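Long-range contacts in YghZ aldo-keto reductase (Escherichia coli, PDB 3N6Q), which probably reduces aldehydes or ketones with a nicotinamide cofactor, as other TIM-barrel aldo-keto reductases do: residues G37-L42 and Y66-G71; F135-V140 and S168-E173; N197-W202 and G228-K233; T223-G228 and M284-L289. One frame throughout, in Å; residues are numbered along the deposited sequence. Where two conformers were deposited one is given.

From the N terminus, the first three contacts join segments at or after the ends of barrel strands; the fourth lays such a loop on a helix. Interaction 1 closes the chain from the loop after strand 24-31 to the loop after strand 59-61, around helix 42-54. Interaction 2 comes later in series, bringing the end of strand 132-137 against the residues that follow strand 162-168, with helix 146-158 between; the two meet where Y66 packs on H138. Interactions 3 and 4 cross, since their segments alternate along the chain, and they share G228. They draw the loops after strands 191-193 and 218-221 together and press the second onto helix 281-289.

Interaction 1 of 4, residues G37-L42 and Y66-G71; sequences GHVNAL and YGPPPG
V39 and H38 meet the two prolines P68 and P69, each by way of its first torsion. In V39 (chi1 -56°) CG1 stands anti to the carbonyl carbon, while CG2 is left in the crowded position between backbone N and carbonyl carbon and rests at 3.8 Å from P68 CD. In H38 (chi1 -72°) the ring lies anti to the carbonyl carbon, which brings CD2 to 3.8 Å from P69 CD; CB, set by the backbone, touches the same atom. Both pairs cross at about a right angle, and in each the proline's CD makes the nearest touch. The prolines are presented in this way by two successive cis peptide bonds, before P68 and before P69.

Between these two apolar touches lies a tight meeting of backbones. G37 CA approaches P68 O at 3.3 Å in a CA-H...O contact, and a side chain at this position would run into P68 O and G67 C. The turn from G37 to N40 is type I, and N40 OD1 folds back to accept from G37 N at 3.0 Å, in the carbonyl plane on a lone pair. A water donates to the same OD1 and, at 2.7 Å, to G67 O, bridging the two loops. Beyond the pair, H38 NE2 makes a weak hydrogen bond to E75 of helix 72-84.

Chemically, then, the loops meet through proline CD atoms, a glycine whose missing side chain permits close approach, and one water that is shared between an asparagine amide and a backbone carbonyl.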
loop_
_atom_site.group_PDB
_atom_site.type_symbol
_atom_site.label_atom_id
_atom_site.label_comp_id
_atom_site.label_asym_id
_atom_site.label_seq_id
_atom_site.Cartn_x
_atom_site.Cartn_y
_atom_site.Cartn_z
ATOM N N GLY B 37 -16.071 16.905 -26.681
ATOM C CA GLY B 37 -14.800 16.735 -27.396
ATOM C C GLY B 37 -14.188 18.072 -27.752
ATOM O O GLY B 37 -14.766 19.129 -27.461
ATOM N N HIS B 38 -12.986 18.036 -28.350
ATOM C CA HIS B 38 -12.402 19.301 -28.851
ATOM C C HIS B 38 -13.207 19.826 -30.020
ATOM O O HIS B 38 -13.000 20.973 -30.449
ATOM C CB HIS B 38 -10.948 19.072 -29.296
ATOM C CG HIS B 38 -10.018 18.873 -28.150
ATOM N ND1 HIS B 38 -10.152 19.539 -26.952
ATOM C CD2 HIS B 38 -8.915 18.093 -28.036
ATOM C CE1 HIS B 38 -9.184 19.151 -26.134
ATOM N NE2 HIS B 38 -8.381 18.330 -26.797
ATOM N N VAL B 39 -14.070 18.986 -30.590
ATOM C CA VAL B 39 -14.975 19.508 -31.629
ATOM C C VAL B 39 -16.191 20.298 -31.152
ATOM O O VAL B 39 -16.958 20.822 -31.988
ATOM C CB VAL B 39 -15.473 18.414 -32.585
ATOM C CG1 VAL B 39 -14.311 17.703 -33.210
ATOM C CG2 VAL B 39 -16.386 17.408 -31.835
ATOM N N ASN B 40 -16.358 20.395 -29.845
ATOM C CA ASN B 40 -17.476 21.075 -29.236
ATOM C C ASN B 40 -16.932 22.274 -28.491
ATOM O O ASN B 40 -16.026 22.142 -27.646
ATOM C CB ASN B 40 -18.186 20.147 -28.234
ATOM C CG ASN B 40 -18.672 18.840 -28.889
ATOM O OD1 ASN B 40 -18.067 17.763 -28.714
ATOM N ND2 ASN B 40 -19.707 18.947 -29.729
ATOM N N ALA B 41 -17.551 23.435 -28.680
ATOM C CA ALA B 41 -17.117 24.630 -27.914
ATOM C C ALA B 41 -17.196 24.434 -26.407
ATOM O O ALA B 41 -18.169 23.850 -25.912
ATOM C CB ALA B 41 -17.964 25.884 -28.323
ATOM N N LEU B 42 -16.226 24.959 -25.637
ATOM C CA LEU B 42 -16.256 24.718 -24.210
ATOM C C LEU B 42 -17.390 25.497 -23.514
ATOM O O LEU B 42 -17.908 25.067 -22.464
ATOM C CB LEU B 42 -14.889 25.026 -23.567
ATOM C CG LEU B 42 -14.748 24.608 -22.124
ATOM C CD1 LEU B 42 -14.434 23.100 -22.111
ATOM C CD2 LEU B 42 -13.582 25.372 -21.478
ATOM N N TYR B 66 -13.706 8.999 -24.818
ATOM C CA TYR B 66 -14.824 9.896 -25.161
ATOM C C TYR B 66 -14.240 11.189 -25.756
ATOM O O TYR B 66 -13.269 11.700 -25.219
ATOM C CB TYR B 66 -15.536 10.302 -23.858
ATOM C CG TYR B 66 -16.518 9.213 -23.356
ATOM C CD1 TYR B 66 -16.669 8.001 -24.054
ATOM C CD2 TYR B 66 -17.342 9.495 -22.296
ATOM C CE1 TYR B 66 -17.628 7.028 -23.633
ATOM C CE2 TYR B 66 -18.313 8.544 -21.874
ATOM C CZ TYR B 66 -18.413 7.333 -22.536
ATOM O OH TYR B 66 -19.369 6.436 -22.119
ATOM N N GLY B 67 -14.843 11.680 -26.825
ATOM C CA GLY B 67 -14.463 12.972 -27.412
ATOM C C GLY B 67 -15.440 13.353 -28.502
ATOM O O GLY B 67 -16.641 13.498 -28.199
ATOM N N PRO B 68 -14.978 13.438 -29.774
ATOM C CA PRO B 68 -13.608 13.164 -30.227
ATOM C C PRO B 68 -12.744 14.425 -30.144
ATOM O O PRO B 68 -13.276 15.516 -30.051
ATOM C CB PRO B 68 -13.807 12.775 -31.695
ATOM C CG PRO B 68 -14.976 13.636 -32.139
ATOM C CD PRO B 68 -15.881 13.714 -30.918
ATOM N N PRO B 69 -11.409 14.284 -30.242
ATOM C CA PRO B 69 -10.700 12.995 -30.302
ATOM C C PRO B 69 -10.617 12.270 -28.927
ATOM O O PRO B 69 -10.950 12.866 -27.894
ATOM C CB PRO B 69 -9.291 13.397 -30.819
ATOM C CG PRO B 69 -9.071 14.724 -30.217
ATOM C CD PRO B 69 -10.483 15.431 -30.322
ATOM N N PRO B 70 -10.076 11.038 -28.899
ATOM C CA PRO B 70 -10.024 10.289 -27.633
ATOM C C PRO B 70 -9.303 11.035 -26.540
ATOM O O PRO B 70 -8.238 11.650 -26.786
ATOM C CB PRO B 70 -9.238 9.046 -28.015
ATOM C CG PRO B 70 -9.790 8.780 -29.415
ATOM C CD PRO B 70 -9.783 10.147 -30.045
ATOM N N GLY B 71 -9.921 11.074 -25.364
ATOM C CA GLY B 71 -9.307 11.679 -24.203
ATOM C C GLY B 71 -9.741 13.123 -24.052
ATOM O O GLY B 71 -9.552 13.712 -22.983
HETATM O O HOH W 1 -18.676 14.949 -29.300
#

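Interaction 2 of 4, residues F135-V140 and S168-E173; sequences FYSHRV and SSYSPE
Y170 reaches across from its loop to V140, R139 and S137, and each level of its side chain finds a different neighbour. At CB the first torsion sets CG anti to the carbonyl carbon (chi1 -84°), which turns the ring toward residues 137-140. CG lies 3.6 Å from V140 CG2, and CD1 and CD2 are scarcely farther from that methyl, because it sits over the centre of one face as a CH-pi contact, 13° off the ring normal. CE1 comes 3.5 Å from R139 O. At the tip, OH forms a short hydrogen bond of 2.6 Å with S137 OG, which approaches at the ring edge. A phenylalanine here would probably keep the V140 methyl over the ring but leave the buried S137 hydroxyl without its mate across the contact.

Backbone and water complete the join. S168 N donates to S137 O at 2.9 Å, while S168 OG turns to Q193 O in the next strand. H138 O and S168 O, both acceptors, come near each other, and a water donates to H138 O at 2.6 Å while also binding S169 OG. A second water accepts from V140 N at 2.9 Å and donates to S169 O.

Outside the pair, Y170 also packs on T149 of helix 146-158. The contact thus joins the ends of two adjacent parallel strands, 132-137 and 162-168, linked by that helix in a beta-alpha-beta crossover, the repeating element of a TIM barrel.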
loop_
_atom_site.group_PDB
_atom_site.type_symbol
_atom_site.label_atom_id
_atom_site.label_comp_id
_atom_site.label_asym_id
_atom_site.label_seq_id
_atom_site.Cartn_x
_atom_site.Cartn_y
_atom_site.Cartn_z
ATOM N N PHE B 135 -14.035 3.344 -11.206
ATOM C CA PHE B 135 -13.243 2.987 -12.378
ATOM C C PHE B 135 -13.854 1.721 -12.970
ATOM O O PHE B 135 -14.072 0.769 -12.229
ATOM C CB PHE B 135 -11.780 2.754 -11.972
ATOM C CG PHE B 135 -10.895 2.368 -13.153
ATOM C CD1 PHE B 135 -10.868 3.167 -14.318
ATOM C CD2 PHE B 135 -10.100 1.243 -13.090
ATOM C CE1 PHE B 135 -10.001 2.785 -15.438
ATOM C CE2 PHE B 135 -9.225 0.883 -14.144
ATOM C CZ PHE B 135 -9.218 1.605 -15.314
ATOM N N TYR B 136 -14.157 1.698 -14.270
ATOM C CA TYR B 136 -14.793 0.515 -14.927
ATOM C C TYR B 136 -13.802 -0.241 -15.826
ATOM O O TYR B 136 -13.092 0.377 -16.622
ATOM C CB TYR B 136 -15.818 1.015 -15.927
ATOM C CG TYR B 136 -17.156 1.423 -15.306
ATOM C CD1 TYR B 136 -18.244 0.520 -15.278
ATOM C CD2 TYR B 136 -17.354 2.757 -14.865
ATOM C CE1 TYR B 136 -19.538 0.931 -14.853
ATOM C CE2 TYR B 136 -18.638 3.171 -14.379
ATOM C CZ TYR B 136 -19.720 2.251 -14.400
ATOM O OH TYR B 136 -20.944 2.711 -13.957
ATOM N N SER B 137 -13.969 -1.576 -15.895
ATOM C CA SER B 137 -13.683 -2.290 -17.123
ATOM C C SER B 137 -14.801 -1.987 -18.130
ATOM O O SER B 137 -15.986 -2.358 -17.888
ATOM C CB SER B 137 -13.592 -3.802 -16.783
ATOM O OG SER B 137 -13.435 -4.486 -18.007
ATOM N N HIS B 138 -14.457 -1.408 -19.292
ATOM C CA HIS B 138 -15.484 -0.843 -20.242
ATOM C C HIS B 138 -16.197 -1.940 -21.060
ATOM O O HIS B 138 -17.303 -1.739 -21.622
ATOM C CB HIS B 138 -14.820 0.169 -21.204
ATOM C CG HIS B 138 -15.759 1.221 -21.715
ATOM N ND1 HIS B 138 -15.314 2.365 -22.354
ATOM C CD2 HIS B 138 -17.112 1.233 -21.816
ATOM C CE1 HIS B 138 -16.351 3.043 -22.819
ATOM N NE2 HIS B 138 -17.459 2.392 -22.481
ATOM N N ARG B 139 -15.554 -3.092 -21.165
ATOM C CA ARG B 139 -16.085 -4.213 -21.966
ATOM C C ARG B 139 -15.379 -5.485 -21.631
ATOM O O ARG B 139 -14.290 -5.496 -21.008
ATOM C CB ARG B 139 -16.034 -3.953 -23.473
ATOM C CG ARG B 139 -14.567 -3.729 -24.039
ATOM C CD ARG B 139 -14.422 -4.278 -25.493
ATOM N NE ARG B 139 -13.232 -3.711 -26.153
ATOM C CZ ARG B 139 -13.043 -3.575 -27.482
ATOM N NH1 ARG B 139 -13.930 -4.067 -28.360
ATOM N NH2 ARG B 139 -11.938 -2.957 -27.947
ATOM N N VAL B 140 -15.937 -6.594 -22.104
ATOM C CA VAL B 140 -15.241 -7.876 -21.942
ATOM C C VAL B 140 -14.038 -8.005 -22.910
ATOM O O VAL B 140 -14.186 -7.771 -24.109
ATOM C CB VAL B 140 -16.267 -9.037 -22.203
ATOM C CG1 VAL B 140 -15.556 -10.437 -22.293
ATOM C CG2 VAL B 140 -17.313 -9.022 -21.101
ATOM N N SER B 168 -18.778 -2.922 -17.379
ATOM C CA SER B 168 -19.735 -2.543 -18.430
ATOM C C SER B 168 -19.820 -3.603 -19.512
ATOM O O SER B 168 -18.818 -4.086 -19.992
ATOM C CB SER B 168 -19.377 -1.156 -19.045
ATOM O OG SER B 168 -20.382 -0.758 -19.966
ATOM N N SER B 169 -21.059 -4.015 -19.806
ATOM C CA SER B 169 -21.379 -4.977 -20.851
ATOM C C SER B 169 -20.807 -6.377 -20.674
ATOM O O SER B 169 -20.465 -7.052 -21.649
ATOM C CB SER B 169 -21.187 -4.396 -22.246
ATOM O OG SER B 169 -21.751 -3.058 -22.334
ATOM N N TYR B 170 -20.797 -6.849 -19.431
ATOM C CA TYR B 170 -20.402 -8.217 -19.101
ATOM C C TYR B 170 -21.684 -9.018 -19.035
ATOM O O TYR B 170 -22.643 -8.571 -18.434
ATOM C CB TYR B 170 -19.727 -8.259 -17.739
ATOM C CG TYR B 170 -18.242 -7.910 -17.825
ATOM C CD1 TYR B 170 -17.839 -6.645 -18.287
ATOM C CD2 TYR B 170 -17.300 -8.777 -17.306
ATOM C CE1 TYR B 170 -16.447 -6.299 -18.356
ATOM C CE2 TYR B 170 -15.945 -8.438 -17.302
ATOM C CZ TYR B 170 -15.539 -7.198 -17.801
ATOM O OH TYR B 170 -14.179 -6.945 -17.776
ATOM N N SER B 171 -21.679 -10.203 -19.640
ATOM C CA SER B 171 -22.790 -11.164 -19.408
ATOM C C SER B 171 -23.056 -11.468 -17.924
ATOM O O SER B 171 -22.205 -11.264 -17.043
ATOM C CB SER B 171 -22.485 -12.467 -20.154
ATOM O OG SER B 171 -21.368 -13.107 -19.514
ATOM N N PRO B 172 -24.242 -12.061 -17.624
ATOM C CA PRO B 172 -24.468 -12.552 -16.268
ATOM C C PRO B 172 -23.349 -13.439 -15.710
ATOM O O PRO B 172 -22.934 -13.261 -14.552
ATOM C CB PRO B 172 -25.830 -13.312 -16.366
ATOM C CG PRO B 172 -26.499 -12.779 -17.600
ATOM C CD PRO B 172 -25.377 -12.319 -18.553
ATOM N N GLU B 173 -22.918 -14.438 -16.478
ATOM C CA GLU B 173 -21.940 -15.409 -15.993
ATOM C C GLU B 173 -20.601 -14.682 -15.724
ATOM O O GLU B 173 -19.971 -14.912 -14.692
ATOM C CB GLU B 173 -21.734 -16.471 -17.083
ATOM C CG GLU B 173 -23.018 -17.305 -17.415
ATOM C CD GLU B 173 -24.168 -16.538 -18.168
ATOM O OE1 GLU B 173 -23.930 -15.555 -18.957
ATOM O OE2 GLU B 173 -25.337 -16.991 -17.978
HETATM O O HOH W 2 -19.443 -1.803 -23.092
HETATM O O HOH W 3 -18.454 -6.508 -23.562
#

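Interaction 3 of 4, residues N197-W202 and G228-K233; sequences NLLNRW and GLLTGK
N197 OD1, on the residue whose CB lies 4.0 Å from L230 CD1, accepts from L199 N at 2.8 Å, in the carbonyl plane, on a lone pair. This is an Asx turn, laid over a type I turn from N197 to N200. The amide can fold down over its own backbone because chi1 is 52°, with CG between the backbone N and the carbonyl carbon. Its other end, ND2, donates to T223 O. With an alanine here, L199 N and T223 O are likely to lose these mates and the turn under L230 to be held less firmly.

L230 divides its methyls among the stems of this turn: CD1 touches L198 CB at 3.8 Å, besides N197, and CD2 rests at 4.0 Å from L199 CG. L199 and L230 slide past each other in opposite directions, whereas L199 crosses L229 at about a right angle, with CD1 against L229 CB at 4.1 Å. No hydrogen bond joins residues 197-202 to 228-233; N197 ND2 to T223 O is the polar tie to that loop. L198 O accepts from R201 NE (3.0 Å), which sits above its carbonyl plane; R201 also forms a salt bridge with D329.

On the far loop, G228 to T231 is itself a type I turn, and T231 OG1 accepts from K233 N in an ST turn while donating to G228 O. Two turn-rich loops following neighbouring parallel strands, 191-193 and 218-221, are thereby packed together through leucine side chains at the C-terminal ends of the TIM-barrel strands.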
loop_
_atom_site.group_PDB
_atom_site.type_symbol
_atom_site.label_atom_id
_atom_site.label_comp_id
_atom_site.label_asym_id
_atom_site.label_seq_id
_atom_site.Cartn_x
_atom_site.Cartn_y
_atom_site.Cartn_z
ATOM N N ASN B 197 -32.862 -0.170 -22.533
ATOM C CA ASN B 197 -33.914 0.798 -22.779
ATOM C C ASN B 197 -35.167 0.028 -23.215
ATOM O O ASN B 197 -35.181 -1.219 -23.281
ATOM C CB ASN B 197 -33.494 1.808 -23.887
ATOM C CG ASN B 197 -32.991 1.128 -25.180
ATOM O OD1 ASN B 197 -33.744 0.467 -25.885
ATOM N ND2 ASN B 197 -31.712 1.359 -25.521
ATOM N N LEU B 198 -36.174 0.774 -23.640
ATOM C CA LEU B 198 -37.439 0.128 -23.953
ATOM C C LEU B 198 -37.304 -0.871 -25.096
ATOM O O LEU B 198 -38.003 -1.880 -25.112
ATOM C CB LEU B 198 -38.480 1.188 -24.324
ATOM C CG LEU B 198 -39.470 1.615 -23.258
ATOM C CD1 LEU B 198 -40.362 2.651 -23.936
ATOM C CD2 LEU B 198 -40.336 0.447 -22.818
ATOM N N LEU B 199 -36.376 -0.615 -26.016
ATOM C CA LEU B 199 -36.231 -1.396 -27.230
ATOM C C LEU B 199 -35.153 -2.450 -27.085
ATOM O O LEU B 199 -34.940 -3.225 -27.994
ATOM C CB LEU B 199 -35.863 -0.496 -28.426
ATOM C CG LEU B 199 -36.841 0.681 -28.537
ATOM C CD1 LEU B 199 -36.526 1.400 -29.819
ATOM C CD2 LEU B 199 -38.277 0.143 -28.551
ATOM N N ASN B 200 -34.428 -2.429 -25.970
ATOM C CA ASN B 200 -33.284 -3.333 -25.828
ATOM C C ASN B 200 -33.261 -3.963 -24.451
ATOM O O ASN B 200 -32.796 -3.348 -23.467
ATOM C CB ASN B 200 -31.950 -2.637 -26.151
ATOM C CG ASN B 200 -30.775 -3.600 -26.033
ATOM O OD1 ASN B 200 -30.957 -4.771 -25.687
ATOM N ND2 ASN B 200 -29.591 -3.107 -26.249
ATOM N N ARG B 201 -33.871 -5.142 -24.346
ATOM C CA ARG B 201 -34.059 -5.758 -23.040
ATOM C C ARG B 201 -33.222 -6.987 -22.807
ATOM O O ARG B 201 -33.561 -7.792 -21.972
ATOM C CB ARG B 201 -35.533 -6.058 -22.739
ATOM C CG ARG B 201 -36.347 -4.800 -23.010
ATOM C CD ARG B 201 -37.580 -4.803 -22.264
ATOM N NE ARG B 201 -38.487 -3.928 -22.940
ATOM C CZ ARG B 201 -39.788 -4.012 -22.784
ATOM N NH1 ARG B 201 -40.265 -4.948 -21.948
ATOM N NH2 ARG B 201 -40.578 -3.153 -23.438
ATOM N N TRP B 202 -32.015 -6.995 -23.366
ATOM C CA TRP B 202 -31.071 -8.066 -23.113
ATOM C C TRP B 202 -30.839 -8.267 -21.626
ATOM O O TRP B 202 -30.735 -9.404 -21.152
ATOM C CB TRP B 202 -29.739 -7.873 -23.905
ATOM C CG TRP B 202 -28.646 -7.029 -23.259
ATOM C CD1 TRP B 202 -28.303 -5.730 -23.598
ATOM C CD2 TRP B 202 -27.686 -7.438 -22.252
ATOM N NE1 TRP B 202 -27.235 -5.313 -22.841
ATOM C CE2 TRP B 202 -26.836 -6.331 -22.012
ATOM C CE3 TRP B 202 -27.465 -8.628 -21.537
ATOM C CZ2 TRP B 202 -25.794 -6.365 -21.063
ATOM C CZ3 TRP B 202 -26.406 -8.668 -20.604
ATOM C CH2 TRP B 202 -25.579 -7.539 -20.394
ATOM N N GLY B 228 -31.880 8.313 -29.663
ATOM C CA GLY B 228 -32.831 9.160 -30.361
ATOM C C GLY B 228 -34.040 8.394 -30.821
ATOM O O GLY B 228 -35.044 8.995 -31.123
ATOM N N LEU B 229 -33.988 7.068 -30.871
ATOM C CA LEU B 229 -35.202 6.356 -31.294
ATOM C C LEU B 229 -36.360 6.615 -30.310
ATOM O O LEU B 229 -37.518 6.608 -30.696
ATOM C CB LEU B 229 -34.973 4.851 -31.444
ATOM C CG LEU B 229 -34.077 4.485 -32.628
ATOM C CD1 LEU B 229 -33.894 2.968 -32.631
ATOM C CD2 LEU B 229 -34.750 4.936 -33.902
ATOM N N LEU B 230 -36.041 6.870 -29.058
ATOM C CA LEU B 230 -37.120 7.030 -28.046
ATOM C C LEU B 230 -37.309 8.483 -27.637
ATOM O O LEU B 230 -37.508 8.786 -26.444
ATOM C CB LEU B 230 -36.776 6.167 -26.820
ATOM C CG LEU B 230 -36.815 4.665 -27.115
ATOM C CD1 LEU B 230 -36.230 3.840 -25.968
ATOM C CD2 LEU B 230 -38.292 4.221 -27.376
ATOM N N THR B 231 -37.197 9.376 -28.613
ATOM C CA THR B 231 -37.414 10.810 -28.408
ATOM C C THR B 231 -38.377 11.303 -29.497
ATOM O O THR B 231 -38.906 10.513 -30.281
ATOM C CB THR B 231 -36.098 11.647 -28.519
ATOM O OG1 THR B 231 -35.623 11.592 -29.876
ATOM C CG2 THR B 231 -35.025 11.185 -27.533
ATOM N N GLY B 232 -38.528 12.620 -29.602
ATOM C CA GLY B 232 -39.178 13.211 -30.796
ATOM C C GLY B 232 -38.524 12.909 -32.155
ATOM O O GLY B 232 -39.187 12.963 -33.203
ATOM N N LYS B 233 -37.241 12.540 -32.138
ATOM C CA LYS B 233 -36.368 12.730 -33.299
ATOM C C LYS B 233 -36.831 12.135 -34.622
ATOM O O LYS B 233 -36.762 12.799 -35.647
ATOM C CB LYS B 233 -34.922 12.320 -32.993
ATOM C CG LYS B 233 -34.096 13.467 -32.404
ATOM C CD LYS B 233 -32.704 13.006 -31.949
ATOM C CE LYS B 233 -32.633 12.922 -30.391
ATOM N NZ LYS B 233 -31.271 12.430 -29.941
#

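Interaction 4 of 4, residues T223-G228 and M284-L289; sequences TPLAQG and MALSWL
The P224 ring touches residues 284-289 through CB, 3.7 Å from L286 CD2, and its CG is hardly farther from the same methyl. On the helix, the W288 indole has L289 CG in its plane, at the edge of the ring. The same indole meets F320 edge-to-face and takes part in a cation-pi contact with K291, while its other neighbours include L198.

L286 reaches the loop because its CG stands anti to the carbonyl carbon (chi1 -59°), which with an extended chi2 brings CD2 against both P224 CB and L225 CD2. From the loop side, L225 CD2 comes to 3.8 Å from both A285 CB and L286 CD2, and L225 and L286 cross at about a right angle. A water links the backbones, donating to P224 O at 2.8 Å and to A285 O at 3.0 Å; that helix carbonyl also accepts a weak bond from L289 N.

The loop after strand 218-221 is thus laid on helix 281-289, with V298 of strand 297-300 touching P224, L286 and L289 and helix 305-312 meeting L225 and L286 through Q307 and N311.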
loop_
_atom_site.group_PDB
_atom_site.type_symbol
_atom_site.label_atom_id
_atom_site.label_comp_id
_atom_site.label_asym_id
_atom_site.label_seq_id
_atom_site.Cartn_x
_atom_site.Cartn_y
_atom_site.Cartn_z
ATOM N N THR B 223 -27.443 4.510 -22.900
ATOM C CA THR B 223 -28.369 4.746 -24.050
ATOM C C THR B 223 -29.856 4.448 -23.696
ATOM O O THR B 223 -30.530 3.728 -24.426
ATOM C CB THR B 223 -28.073 3.996 -25.356
ATOM O OG1 THR B 223 -27.945 2.573 -25.140
ATOM C CG2 THR B 223 -26.771 4.568 -26.016
ATOM N N PRO B 224 -30.310 5.001 -22.588
ATOM C CA PRO B 224 -31.748 4.783 -22.177
ATOM C C PRO B 224 -32.741 5.375 -23.172
ATOM O O PRO B 224 -33.927 4.980 -23.158
ATOM C CB PRO B 224 -31.836 5.502 -20.820
ATOM C CG PRO B 224 -30.803 6.731 -20.978
ATOM C CD PRO B 224 -29.632 6.048 -21.772
ATOM N N LEU B 225 -32.277 6.289 -24.039
ATOM C CA LEU B 225 -33.112 6.820 -25.140
ATOM C C LEU B 225 -32.848 6.209 -26.501
ATOM O O LEU B 225 -33.426 6.673 -27.506
ATOM C CB LEU B 225 -33.052 8.356 -25.196
ATOM C CG LEU B 225 -33.476 9.097 -23.921
ATOM C CD1 LEU B 225 -33.384 10.586 -24.173
ATOM C CD2 LEU B 225 -34.953 8.728 -23.532
ATOM N N ALA B 226 -32.133 5.071 -26.517
ATOM C CA ALA B 226 -31.902 4.284 -27.774
ATOM C C ALA B 226 -31.387 5.174 -28.890
ATOM O O ALA B 226 -31.839 5.093 -30.024
ATOM C CB ALA B 226 -33.151 3.479 -28.185
ATOM N N GLN B 227 -30.457 6.067 -28.521
ATOM C CA GLN B 227 -29.835 7.030 -29.422
ATOM C C GLN B 227 -30.794 7.850 -30.272
ATOM O O GLN B 227 -30.578 8.026 -31.473
ATOM C CB GLN B 227 -28.818 6.313 -30.312
ATOM C CG GLN B 227 -27.714 5.675 -29.501
ATOM C CD GLN B 227 -26.706 4.965 -30.394
ATOM O OE1 GLN B 227 -25.822 5.606 -30.977
ATOM N NE2 GLN B 227 -26.857 3.646 -30.529
ATOM N N GLY B 228 -31.880 8.313 -29.663
ATOM C CA GLY B 228 -32.831 9.160 -30.361
ATOM C C GLY B 228 -34.040 8.394 -30.821
ATOM O O GLY B 228 -35.044 8.995 -31.123
ATOM N N MET B 284 -41.283 9.367 -21.057
ATOM C CA MET B 284 -41.881 8.013 -20.803
ATOM C C MET B 284 -40.783 6.901 -20.836
ATOM O O MET B 284 -40.813 5.952 -20.060
ATOM C CB MET B 284 -42.965 7.633 -21.802
ATOM C CG MET B 284 -43.617 6.229 -21.343
ATOM S SD MET B 284 -45.018 5.897 -22.477
ATOM C CE MET B 284 -44.144 5.306 -23.962
ATOM N N ALA B 285 -39.888 6.987 -21.819
ATOM C CA ALA B 285 -38.769 6.028 -21.945
ATOM C C ALA B 285 -37.882 5.965 -20.665
ATOM O O ALA B 285 -37.523 4.873 -20.188
ATOM C CB ALA B 285 -37.897 6.389 -23.246
ATOM N N LEU B 286 -37.562 7.136 -20.082
ATOM C CA LEU B 286 -36.834 7.218 -18.849
ATOM C C LEU B 286 -37.649 6.748 -17.634
ATOM O O LEU B 286 -37.133 6.038 -16.772
ATOM C CB LEU B 286 -36.325 8.634 -18.602
ATOM C CG LEU B 286 -35.400 9.150 -19.711
ATOM C CD1 LEU B 286 -35.038 10.668 -19.397
ATOM C CD2 LEU B 286 -34.165 8.228 -19.856
ATOM N N SER B 287 -38.924 7.122 -17.586
ATOM C CA SER B 287 -39.767 6.697 -16.454
ATOM C C SER B 287 -39.875 5.178 -16.445
ATOM O O SER B 287 -39.860 4.551 -15.412
ATOM C CB SER B 287 -41.174 7.315 -16.618
ATOM O OG SER B 287 -41.109 8.730 -16.416
ATOM N N TRP B 288 -39.983 4.603 -17.629
ATOM C CA TRP B 288 -40.087 3.156 -17.754
ATOM C C TRP B 288 -38.911 2.410 -17.171
ATOM O O TRP B 288 -39.062 1.430 -16.476
ATOM C CB TRP B 288 -40.328 2.773 -19.208
ATOM C CG TRP B 288 -40.592 1.298 -19.392
ATOM C CD1 TRP B 288 -41.835 0.664 -19.500
ATOM C CD2 TRP B 288 -39.596 0.278 -19.585
ATOM N NE1 TRP B 288 -41.632 -0.717 -19.702
ATOM C CE2 TRP B 288 -40.276 -0.970 -19.724
ATOM C CE3 TRP B 288 -38.189 0.290 -19.605
ATOM C CZ2 TRP B 288 -39.589 -2.168 -19.952
ATOM C CZ3 TRP B 288 -37.508 -0.905 -19.788
ATOM C CH2 TRP B 288 -38.209 -2.132 -19.950
ATOM N N LEU B 289 -37.696 2.900 -17.438
ATOM C CA LEU B 289 -36.529 2.301 -16.794
ATOM C C LEU B 289 -36.574 2.453 -15.290
ATOM O O LEU B 289 -36.167 1.544 -14.561
ATOM C CB LEU B 289 -35.236 2.957 -17.386
ATOM C CG LEU B 289 -34.951 2.492 -18.827
ATOM C CD1 LEU B 289 -33.915 3.453 -19.531
ATOM C CD2 LEU B 289 -34.332 1.041 -18.776
HETATM O O HOH W 4 -36.036 3.343 -22.248
#